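Local coordinates for botulinum neurotoxin type G (Clostridium botulinum, PDB 3MPP), which binds the surface of host nerve cells through the receptor-binding domain of its heavy chain, so that the protease light chain can be delivered into the cytosol, at residues I35-F40 against I198-I203; N89-I94 against I187-T192; I126-S131 against S163-E168. The protein carries 4 engineered substitutions. All blocks are in the same frame, centred on the assembly; numbering follows the deposited sequence.

In the fold
All three contacts lie in the N-terminal half of the receptor-binding domain, a sandwich of two antiparallel sheets. From the N terminus, Ile35-Phe40 comes first and is followed 158 residues later by Ile198-Ile203; interaction 1 therefore closes the longest loop, joining strand 39-43 to strand 195-204. Within that loop, Asn89-Ile94 meets Ile187-Thr192 in interaction 2, which joins the start of strand 90-98 to the end of strand 181-187 and the loop after it. Interaction 3, residues 126-131 with 163-168, sits inside both loops and bridges the edges of the two sheets. The loops nest without crossing. Interactions 1 and 2 touch in the core, where Ile94 packs on Ile198 and Phe201; interaction 3 stands apart from both.

Interaction 1 of 3, residues I35-F40 against I198-I203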
loop_
_atom_site.group_PDB
_atom_site.type_symbol
_atom_site.label_atom_id
_atom_site.label_comp_id
_atom_site.label_asym_id
_atom_site.label_seq_id
_atom_site.Cartn_x
_atom_site.Cartn_y
_atom_site.Cartn_z
ATOM N N ILE A 35 7.952 -12.091 -0.860
ATOM C CA ILE A 35 7.290 -11.215 -1.828
ATOM C C ILE A 35 8.299 -10.189 -2.321
ATOM O O ILE A 35 8.964 -9.551 -1.517
ATOM C CB ILE A 35 6.106 -10.464 -1.204
ATOM C CG1 ILE A 35 5.057 -11.455 -0.684
ATOM C CG2 ILE A 35 5.504 -9.496 -2.223
ATOM C CD1 ILE A 35 3.978 -10.806 0.202
ATOM N N GLY A 36 8.425 -10.022 -3.633
ATOM C CA GLY A 36 9.444 -9.124 -4.141
ATOM C C GLY A 36 10.806 -9.663 -3.734
ATOM O O GLY A 36 11.161 -10.768 -4.117
ATOM N N ASN A 37 11.569 -8.929 -2.936
ATOM C CA ASN A 37 12.871 -9.467 -2.558
ATOM C C ASN A 37 13.502 -9.081 -1.223
ATOM O O ASN A 37 14.643 -8.633 -1.219
ATOM C CB ASN A 37 13.885 -9.158 -3.662
ATOM C CG ASN A 37 14.185 -7.677 -3.771
ATOM O OD1 ASN A 37 15.278 -7.279 -4.176
ATOM N ND2 ASN A 37 13.215 -6.851 -3.396
ATOM N N GLY A 38 12.822 -9.241 -0.091
ATOM C CA GLY A 38 11.414 -9.558 0.035
ATOM C C GLY A 38 10.907 -8.609 1.128
ATOM O O GLY A 38 11.067 -7.400 1.003
ATOM N N GLN A 39 10.308 -9.127 2.198
ATOM C CA GLN A 39 9.789 -8.259 3.263
ATOM C C GLN A 39 10.108 -8.808 4.639
ATOM O O GLN A 39 10.121 -10.015 4.816
ATOM C CB GLN A 39 8.270 -8.106 3.143
ATOM C CG GLN A 39 7.784 -7.697 1.753
ATOM C CD GLN A 39 6.254 -7.606 1.687
ATOM O OE1 GLN A 39 5.548 -7.972 2.642
ATOM N NE2 GLN A 39 5.742 -7.119 0.565
ATOM N N PHE A 40 10.355 -7.933 5.618
ATOM C CA PHE A 40 10.493 -8.411 6.996
ATOM C C PHE A 40 9.695 -7.622 8.026
ATOM O O PHE A 40 9.459 -6.429 7.874
ATOM C CB PHE A 40 11.969 -8.572 7.444
ATOM C CG PHE A 40 12.731 -7.285 7.571
ATOM C CD1 PHE A 40 12.685 -6.545 8.747
ATOM C CD2 PHE A 40 13.542 -6.840 6.535
ATOM C CE1 PHE A 40 13.410 -5.370 8.881
ATOM C CE2 PHE A 40 14.266 -5.657 6.655
ATOM C CZ PHE A 40 14.205 -4.921 7.842
ATOM N N ILE A 198 9.067 -3.801 6.863
ATOM C CA ILE A 198 10.052 -3.073 6.066
ATOM C C ILE A 198 10.411 -3.876 4.809
ATOM O O ILE A 198 10.464 -5.105 4.850
ATOM C CB ILE A 198 11.336 -2.813 6.890
ATOM C CG1 ILE A 198 11.050 -1.800 8.004
ATOM C CG2 ILE A 198 12.470 -2.319 5.987
ATOM C CD1 ILE A 198 12.093 -1.779 9.090
ATOM N N LYS A 199 10.647 -3.184 3.697
ATOM C CA LYS A 199 11.112 -3.832 2.482
ATOM C C LYS A 199 12.005 -2.870 1.715
ATOM O O LYS A 199 11.983 -1.666 1.960
ATOM C CB LYS A 199 9.930 -4.267 1.595
ATOM C CG LYS A 199 9.200 -3.116 0.906
ATOM C CD LYS A 199 8.143 -3.646 -0.077
ATOM C CE LYS A 199 7.210 -2.548 -0.564
ATOM N NZ LYS A 199 6.342 -3.005 -1.714
ATOM N N ASP A 200 12.793 -3.420 0.798
ATOM C CA ASP A 200 13.645 -2.631 -0.087
ATOM C C ASP A 200 14.532 -1.651 0.661
ATOM O O ASP A 200 14.597 -0.484 0.287
ATOM C CB ASP A 200 12.787 -1.858 -1.096
ATOM C CG ASP A 200 12.017 -2.767 -2.029
ATOM O OD1 ASP A 200 12.484 -3.895 -2.292
ATOM O OD2 ASP A 200 10.943 -2.348 -2.509
ATOM N N PHE A 201 15.215 -2.103 1.711
ATOM C CA PHE A 201 16.111 -1.191 2.409
ATOM C C PHE A 201 17.418 -1.013 1.634
ATOM O O PHE A 201 18.072 -1.991 1.263
ATOM C CB PHE A 201 16.399 -1.627 3.848
ATOM C CG PHE A 201 17.275 -0.655 4.594
ATOM C CD1 PHE A 201 16.717 0.354 5.358
ATOM C CD2 PHE A 201 18.659 -0.728 4.495
ATOM C CE1 PHE A 201 17.523 1.262 6.025
ATOM C CE2 PHE A 201 19.463 0.175 5.161
ATOM C CZ PHE A 201 18.898 1.169 5.926
ATOM N N ASN A 202 17.778 0.247 1.400
ATOM C CA ASN A 202 18.962 0.611 0.630
ATOM C C ASN A 202 19.684 1.789 1.249
ATOM O O ASN A 202 19.051 2.737 1.708
ATOM C CB ASN A 202 18.577 1.018 -0.795
ATOM C CG ASN A 202 18.102 -0.142 -1.629
ATOM O OD1 ASN A 202 16.898 -0.336 -1.814
ATOM N ND2 ASN A 202 19.044 -0.914 -2.158
ATOM N N ILE A 203 21.014 1.733 1.223
ATOM C CA ILE A 203 21.853 2.858 1.601
ATOM C C ILE A 203 22.603 3.353 0.374
ATOM O O ILE A 203 23.128 2.547 -0.393
ATOM C CB ILE A 203 22.930 2.428 2.601
ATOM C CG1 ILE A 203 22.303 1.725 3.803
ATOM C CG2 ILE A 203 23.757 3.630 3.031
ATOM C CD1 ILE A 203 21.962 2.660 4.925
HETATM O O HOH W 1 12.990 -6.181 0.175
#
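Phe40 and Ile198 form the tightly packed end of this contact, an antiparallel hydrogen-bonded pair joining strands 39-43 and 195-204 in one sheet of the N-terminal receptor-binding subdomain. Phe40 N donates to Ile198 O over 2.9 Å with an N-H...O angle of 173°, and Ile198 N returns a bond of 2.8 Å to Phe40 O. On the buried side of the pair, CB of Ile198 lies over one face of the Phe40 ring, 4.0 Å from its centroid and displaced toward the ring's margin: a CH-pi contact. CG of Phe40 stands between its own backbone N and carbonyl carbon (chi1 68°), which swings the ring alongside Ile198, so that CZ comes within 3.6 Å of Ile198 CG2. Val30 and Phe32 of strand 30-33 also touch this ring.

On the other face, Gln39 and Lys199 extend next to each other, with Gln39 CG 4.0 Å from Lys199 CB. Their polar ends turn to other partners: the Gln39 amide bonds to Asn33 and Asn232, and the Lys199 ammonium faces Trp72 and Trp143 in cation-pi contacts.

Beyond Gln39, toward its N-terminal side, the chain of 35-40 leaves the sheet. Here a water accepts from Asp200 N at 2.8 Å, and a cis peptide bond precedes Gly38. Farther out, Asn37 ND2 donates to Asp200 OD1 across 3.2 Å, a bent bond (137°) from a poorly ordered side chain. The chemistry thus implies a graded junction, fixed by straight backbone bonds and ring packing at the Phe40-Ile198 end and joined directly by one bent amide-carboxylate hydrogen bond at the loop end.

Interaction 2 of 3, residues N89-I94 against I187-T192; sequences NEYTII and INCTDT
Two backbone hydrogen bonds pair Thr92 with Ile187 in antiparallel fashion. Thr92 N donates to Ile187 O at 3.0 Å, lying on a lone pair of the carbonyl although the N-H...O angle is only 138°. The return bond, from Ile187 N to Thr92 O, is straighter at 162°.

A second set of bonds comes from the side-chain amide of Asn89, the first residue to leave helical geometry after helix 83-88. Its CG lies opposite the backbone N about the first torsion (chi1 175°), a setting that carries the amide across to the loop. ND2 donates to Asn188 O at 2.8 Å, with the acceptor in the plane of the amide, while OD1 accepts from Thr190 N at 2.9 Å, the donor standing above the carbonyl plane. One amide thereby serves two backbone groups of the loop, from the residues before and after Cys189.

This places the contact at the border between sheet and loop. Strands 90-98 and 181-187 are neighbours in the seven-stranded sheet of the jelly-roll subdomain, and their pairing gives way here to the loop that leads toward strand 195-204. Farther along, a classic beta bulge sets Ile93 and Ile94 opposite the single residue Val105.

The remaining contacts are nonpolar or mediated by water. Cys189 SG sits over one face of the Tyr91 ring, 4.1 Å from its centroid, a sulfur-aromatic contact displaced from the ring centre, and Cys189 CB reaches 3.6 Å from Tyr91 CG. The side chains of Thr92 and Ile187 leave the sheet on the same face, their CB atoms 3.7 Å apart. At the exposed margin, a water donates to Glu90 O and accepts from Asn188 ND2, while Glu90 OE2 is held by Ser106.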
loop_
_atom_site.group_PDB
_atom_site.type_symbol
_atom_site.label_atom_id
_atom_site.label_comp_id
_atom_site.label_asym_id
_atom_site.label_seq_id
_atom_site.Cartn_x
_atom_site.Cartn_y
_atom_site.Cartn_z
ATOM N N ASN A 89 4.208 7.757 22.261
ATOM C CA ASN A 89 5.347 6.836 22.358
ATOM C C ASN A 89 6.182 6.854 21.083
ATOM O O ASN A 89 5.769 6.330 20.048
ATOM C CB ASN A 89 4.863 5.422 22.714
ATOM C CG ASN A 89 5.986 4.358 22.706
ATOM O OD1 ASN A 89 5.782 3.256 22.201
ATOM N ND2 ASN A 89 7.137 4.669 23.298
ATOM N N GLU A 90 7.341 7.504 21.160
ATOM C CA GLU A 90 8.290 7.488 20.061
ATOM C C GLU A 90 9.272 6.348 20.260
ATOM O O GLU A 90 9.845 6.185 21.339
ATOM C CB GLU A 90 9.038 8.826 19.936
ATOM C CG GLU A 90 9.994 8.854 18.742
ATOM C CD GLU A 90 10.838 10.113 18.666
ATOM O OE1 GLU A 90 10.566 11.065 19.421
ATOM O OE2 GLU A 90 11.778 10.146 17.848
ATOM N N TYR A 91 9.451 5.541 19.225
ATOM C CA TYR A 91 10.367 4.414 19.315
ATOM C C TYR A 91 11.226 4.340 18.069
ATOM O O TYR A 91 10.763 4.608 16.968
ATOM C CB TYR A 91 9.614 3.091 19.539
ATOM C CG TYR A 91 8.532 2.799 18.519
ATOM C CD1 TYR A 91 8.802 2.041 17.380
ATOM C CD2 TYR A 91 7.241 3.287 18.695
ATOM C CE1 TYR A 91 7.799 1.772 16.434
ATOM C CE2 TYR A 91 6.241 3.032 17.768
ATOM C CZ TYR A 91 6.524 2.274 16.645
ATOM O OH TYR A 91 5.525 2.045 15.738
ATOM N N THR A 92 12.492 4.000 18.267
ATOM C CA THR A 92 13.428 3.834 17.173
ATOM C C THR A 92 13.088 2.535 16.438
ATOM O O THR A 92 12.616 1.566 17.052
ATOM C CB THR A 92 14.865 3.786 17.736
ATOM O OG1 THR A 92 15.085 4.966 18.499
ATOM C CG2 THR A 92 15.905 3.714 16.630
ATOM N N ILE A 93 13.288 2.525 15.126
ATOM C CA ILE A 93 13.124 1.304 14.348
ATOM C C ILE A 93 14.406 0.946 13.607
ATOM O O ILE A 93 14.703 -0.227 13.415
ATOM C CB ILE A 93 11.955 1.386 13.346
ATOM C CG1 ILE A 93 12.120 2.565 12.397
ATOM C CG2 ILE A 93 10.613 1.482 14.085
ATOM C CD1 ILE A 93 11.170 2.492 11.195
ATOM N N ILE A 94 15.156 1.964 13.186
ATOM C CA ILE A 94 16.423 1.753 12.493
ATOM C C ILE A 94 17.445 2.760 13.010
ATOM O O ILE A 94 17.144 3.949 13.125
ATOM C CB ILE A 94 16.289 1.938 10.968
ATOM C CG1 ILE A 94 15.117 1.122 10.407
ATOM C CG2 ILE A 94 17.587 1.537 10.272
ATOM C CD1 ILE A 94 14.747 1.487 8.968
ATOM N N ILE A 187 13.104 0.148 19.520
ATOM C CA ILE A 187 13.685 0.618 20.781
ATOM C C ILE A 187 12.751 1.592 21.483
ATOM O O ILE A 187 12.336 2.590 20.884
ATOM C CB ILE A 187 15.034 1.354 20.558
ATOM C CG1 ILE A 187 15.956 0.564 19.617
ATOM C CG2 ILE A 187 15.715 1.651 21.905
ATOM C CD1 ILE A 187 16.282 -0.829 20.098
ATOM N N ASN A 188 12.451 1.312 22.749
ATOM C CA ASN A 188 11.582 2.153 23.579
ATOM C C ASN A 188 10.088 2.095 23.220
ATOM O O ASN A 188 9.319 2.991 23.587
ATOM C CB ASN A 188 12.055 3.611 23.568
ATOM C CG ASN A 188 13.507 3.756 23.968
ATOM O OD1 ASN A 188 13.986 3.076 24.883
ATOM N ND2 ASN A 188 14.227 4.649 23.276
ATOM N N CYS A 189 9.665 1.050 22.517
ATOM C CA CYS A 189 8.244 0.920 22.200
ATOM C C CYS A 189 7.504 0.273 23.373
ATOM O O CYS A 189 7.898 -0.787 23.850
ATOM C CB CYS A 189 8.042 0.103 20.921
ATOM S SG CYS A 189 6.302 -0.053 20.476
ATOM N N THR A 190 6.424 0.896 23.836
ATOM C CA THR A 190 5.748 0.404 25.036
ATOM C C THR A 190 4.534 -0.499 24.761
ATOM O O THR A 190 3.954 -1.073 25.675
ATOM C CB THR A 190 5.336 1.565 25.966
ATOM O OG1 THR A 190 4.467 2.448 25.256
ATOM C CG2 THR A 190 6.569 2.336 26.439
ATOM N N ASP A 191 4.165 -0.642 23.500
ATOM C CA ASP A 191 3.039 -1.491 23.132
ATOM C C ASP A 191 3.590 -2.854 22.708
ATOM O O ASP A 191 4.269 -2.950 21.690
ATOM C CB ASP A 191 2.264 -0.802 21.997
ATOM C CG ASP A 191 1.129 -1.650 21.444
ATOM O OD1 ASP A 191 0.971 -2.804 21.882
ATOM O OD2 ASP A 191 0.397 -1.148 20.561
ATOM N N THR A 192 3.343 -3.901 23.501
ATOM C CA THR A 192 3.960 -5.198 23.213
ATOM C C THR A 192 3.411 -5.834 21.938
ATOM O O THR A 192 3.982 -6.789 21.435
ATOM C CB THR A 192 3.828 -6.206 24.379
ATOM O OG1 THR A 192 2.440 -6.411 24.684
ATOM C CG2 THR A 192 4.568 -5.681 25.632
HETATM O O HOH W 2 12.886 6.585 21.414
#

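Interaction 3 of 3, residues I126-S131 against S163-E168; sequences IFFEYS and SLKKSE
An edge-to-edge junction of the two sheets of the sandwich is bridged here by a cation-pi contact of Lys166 with Phe127, where strand 123-129, the outermost of its seven-stranded sheet, faces strand 163-168 of the other. Their short axes are 7.3 Å apart at closest approach and run at 144° to each other, a separation at which side chains rather than backbone-to-backbone bonds make the junction. Strand 163-168 is itself irregular: a classic beta bulge places Lys165 and Lys166 together against one residue, Ile158, of the neighbouring strand.

Lys166 makes the largest single contribution. Its chain, extended beyond CG, crosses the backbone of Phe127 and brings NZ over one face of the Phe127 ring, 3.4 Å from the centroid and 27° off the ring normal, displaced toward CE1. The ring is placed for this by a chi1 of 66°, which sets CG between the backbone N and the carbonyl carbon. NZ also donates a weak hydrogen bond to Phe127 O at 3.2 Å. Arg111 makes a further cation-pi contact with the same ring.

A water ties the polar groups together: it donates to Glu168 OE1 at 2.7 Å, accepts from Phe127 N, and accepts weakly from Lys166 NZ. Nearby, the side chains of Ile126 and Lys166 pass antiparallel to one another, with Ile126 CD1 3.7 Å from Lys166 CB, while the carboxylate of Glu168 lies against Ile126 CG1. At the other end, CB and CG of Lys165 lie beside the Phe128 ring, with CB 4.1 Å from CD1, and Tyr139 meets Phe128 edge to face.

The Lys166 ammonium is thus met by a ring face, weakly by a carbonyl oxygen, and weakly by a water that leads to a carboxylate, surroundings that would probably favour the protonated amine, although Arg111 puts a second cation against the same ring.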
loop_
_atom_site.group_PDB
_atom_site.type_symbol
_atom_site.label_atom_id
_atom_site.label_comp_id
_atom_site.label_asym_id
_atom_site.label_seq_id
_atom_site.Cartn_x
_atom_site.Cartn_y
_atom_site.Cartn_z
ATOM N N ILE A 126 13.897 15.868 11.533
ATOM C CA ILE A 126 12.957 16.239 10.498
ATOM C C ILE A 126 11.979 15.071 10.422
ATOM O O ILE A 126 12.355 13.944 10.725
ATOM C CB ILE A 126 13.680 16.451 9.158
ATOM C CG1 ILE A 126 12.694 16.855 8.064
ATOM C CG2 ILE A 126 14.447 15.202 8.760
ATOM C CD1 ILE A 126 13.369 17.248 6.768
ATOM N N PHE A 127 10.731 15.330 10.037
ATOM C CA PHE A 127 9.719 14.288 10.065
ATOM C C PHE A 127 8.669 14.448 8.969
ATOM O O PHE A 127 8.519 15.527 8.381
ATOM C CB PHE A 127 9.033 14.262 11.439
ATOM C CG PHE A 127 8.225 15.490 11.734
ATOM C CD1 PHE A 127 6.915 15.595 11.279
ATOM C CD2 PHE A 127 8.772 16.547 12.450
ATOM C CE1 PHE A 127 6.161 16.717 11.540
ATOM C CE2 PHE A 127 8.021 17.676 12.718
ATOM C CZ PHE A 127 6.713 17.765 12.259
ATOM N N PHE A 128 7.961 13.358 8.696
ATOM C CA PHE A 128 6.775 13.381 7.853
ATOM C C PHE A 128 5.585 12.937 8.699
ATOM O O PHE A 128 5.660 11.912 9.376
ATOM C CB PHE A 128 6.946 12.449 6.644
ATOM C CG PHE A 128 5.683 12.234 5.850
ATOM C CD1 PHE A 128 5.121 13.271 5.112
ATOM C CD2 PHE A 128 5.068 10.985 5.814
ATOM C CE1 PHE A 128 3.960 13.069 4.366
ATOM C CE2 PHE A 128 3.912 10.786 5.079
ATOM C CZ PHE A 128 3.355 11.834 4.350
ATOM N N GLU A 129 4.502 13.712 8.678
ATOM C CA GLU A 129 3.291 13.339 9.409
ATOM C C GLU A 129 2.120 13.177 8.451
ATOM O O GLU A 129 1.872 14.071 7.645
ATOM C CB GLU A 129 2.933 14.406 10.448
ATOM C CG GLU A 129 1.611 14.127 11.190
ATOM C CD GLU A 129 1.357 15.095 12.350
ATOM O OE1 GLU A 129 2.315 15.433 13.069
ATOM O OE2 GLU A 129 0.197 15.512 12.551
ATOM N N TYR A 130 1.411 12.045 8.531
ATOM C CA TYR A 130 0.172 11.870 7.773
ATOM C C TYR A 130 -1.027 11.955 8.716
ATOM O O TYR A 130 -0.915 11.675 9.909
ATOM C CB TYR A 130 0.162 10.547 6.981
ATOM C CG TYR A 130 0.519 9.332 7.804
ATOM C CD1 TYR A 130 -0.435 8.697 8.591
ATOM C CD2 TYR A 130 1.813 8.830 7.804
ATOM C CE1 TYR A 130 -0.114 7.587 9.358
ATOM C CE2 TYR A 130 2.144 7.730 8.563
ATOM C CZ TYR A 130 1.174 7.110 9.340
ATOM O OH TYR A 130 1.504 6.008 10.094
ATOM N N SER A 131 -2.171 12.356 8.175
ATOM C CA SER A 131 -3.378 12.543 8.978
ATOM C C SER A 131 -3.903 11.237 9.568
ATOM O O SER A 131 -3.764 10.173 8.971
ATOM C CB SER A 131 -4.481 13.191 8.130
ATOM O OG SER A 131 -5.679 13.336 8.874
ATOM N N SER A 163 8.203 11.816 -3.818
ATOM C CA SER A 163 7.974 13.258 -3.847
ATOM C C SER A 163 8.536 13.960 -2.605
ATOM O O SER A 163 8.376 13.482 -1.488
ATOM C CB SER A 163 6.478 13.546 -4.011
ATOM O OG SER A 163 6.173 14.896 -3.721
ATOM N N LEU A 164 9.210 15.090 -2.811
ATOM C CA LEU A 164 9.785 15.854 -1.703
ATOM C C LEU A 164 8.670 16.312 -0.758
ATOM O O LEU A 164 7.688 16.905 -1.201
ATOM C CB LEU A 164 10.552 17.072 -2.243
ATOM C CG LEU A 164 11.804 17.585 -1.522
ATOM C CD1 LEU A 164 12.240 18.941 -2.099
ATOM C CD2 LEU A 164 11.608 17.683 -0.020
ATOM N N LYS A 165 8.815 16.036 0.537
ATOM C CA LYS A 165 7.816 16.462 1.521
ATOM C C LYS A 165 8.389 17.466 2.529
ATOM O O LYS A 165 7.677 18.338 3.030
ATOM C CB LYS A 165 7.236 15.262 2.272
ATOM C CG LYS A 165 6.551 14.207 1.389
ATOM C CD LYS A 165 5.332 14.763 0.699
ATOM C CE LYS A 165 4.623 13.671 -0.098
ATOM N NZ LYS A 165 3.512 14.226 -0.921
ATOM N N LYS A 166 9.668 17.323 2.844
ATOM C CA LYS A 166 10.327 18.262 3.743
ATOM C C LYS A 166 11.812 18.380 3.456
ATOM O O LYS A 166 12.426 17.471 2.904
ATOM C CB LYS A 166 10.080 17.894 5.207
ATOM C CG LYS A 166 8.793 18.477 5.740
ATOM C CD LYS A 166 8.661 18.325 7.225
ATOM C CE LYS A 166 7.256 18.683 7.659
ATOM N NZ LYS A 166 7.018 18.274 9.063
ATOM N N SER A 167 12.386 19.515 3.831
ATOM C CA SER A 167 13.789 19.775 3.569
ATOM C C SER A 167 14.261 20.918 4.456
ATOM O O SER A 167 13.831 22.058 4.283
ATOM C CB SER A 167 13.986 20.117 2.092
ATOM O OG SER A 167 15.322 20.503 1.829
ATOM N N GLU A 168 15.138 20.611 5.411
ATOM C CA GLU A 168 15.592 21.611 6.377
ATOM C C GLU A 168 17.088 21.540 6.677
ATOM O O GLU A 168 17.738 20.521 6.435
ATOM C CB GLU A 168 14.823 21.461 7.692
ATOM C CG GLU A 168 13.321 21.307 7.535
ATOM C CD GLU A 168 12.659 20.809 8.810
ATOM O OE1 GLU A 168 11.514 20.318 8.730
ATOM O OE2 GLU A 168 13.289 20.904 9.888
HETATM O O HOH W 3 10.226 18.496 10.161
#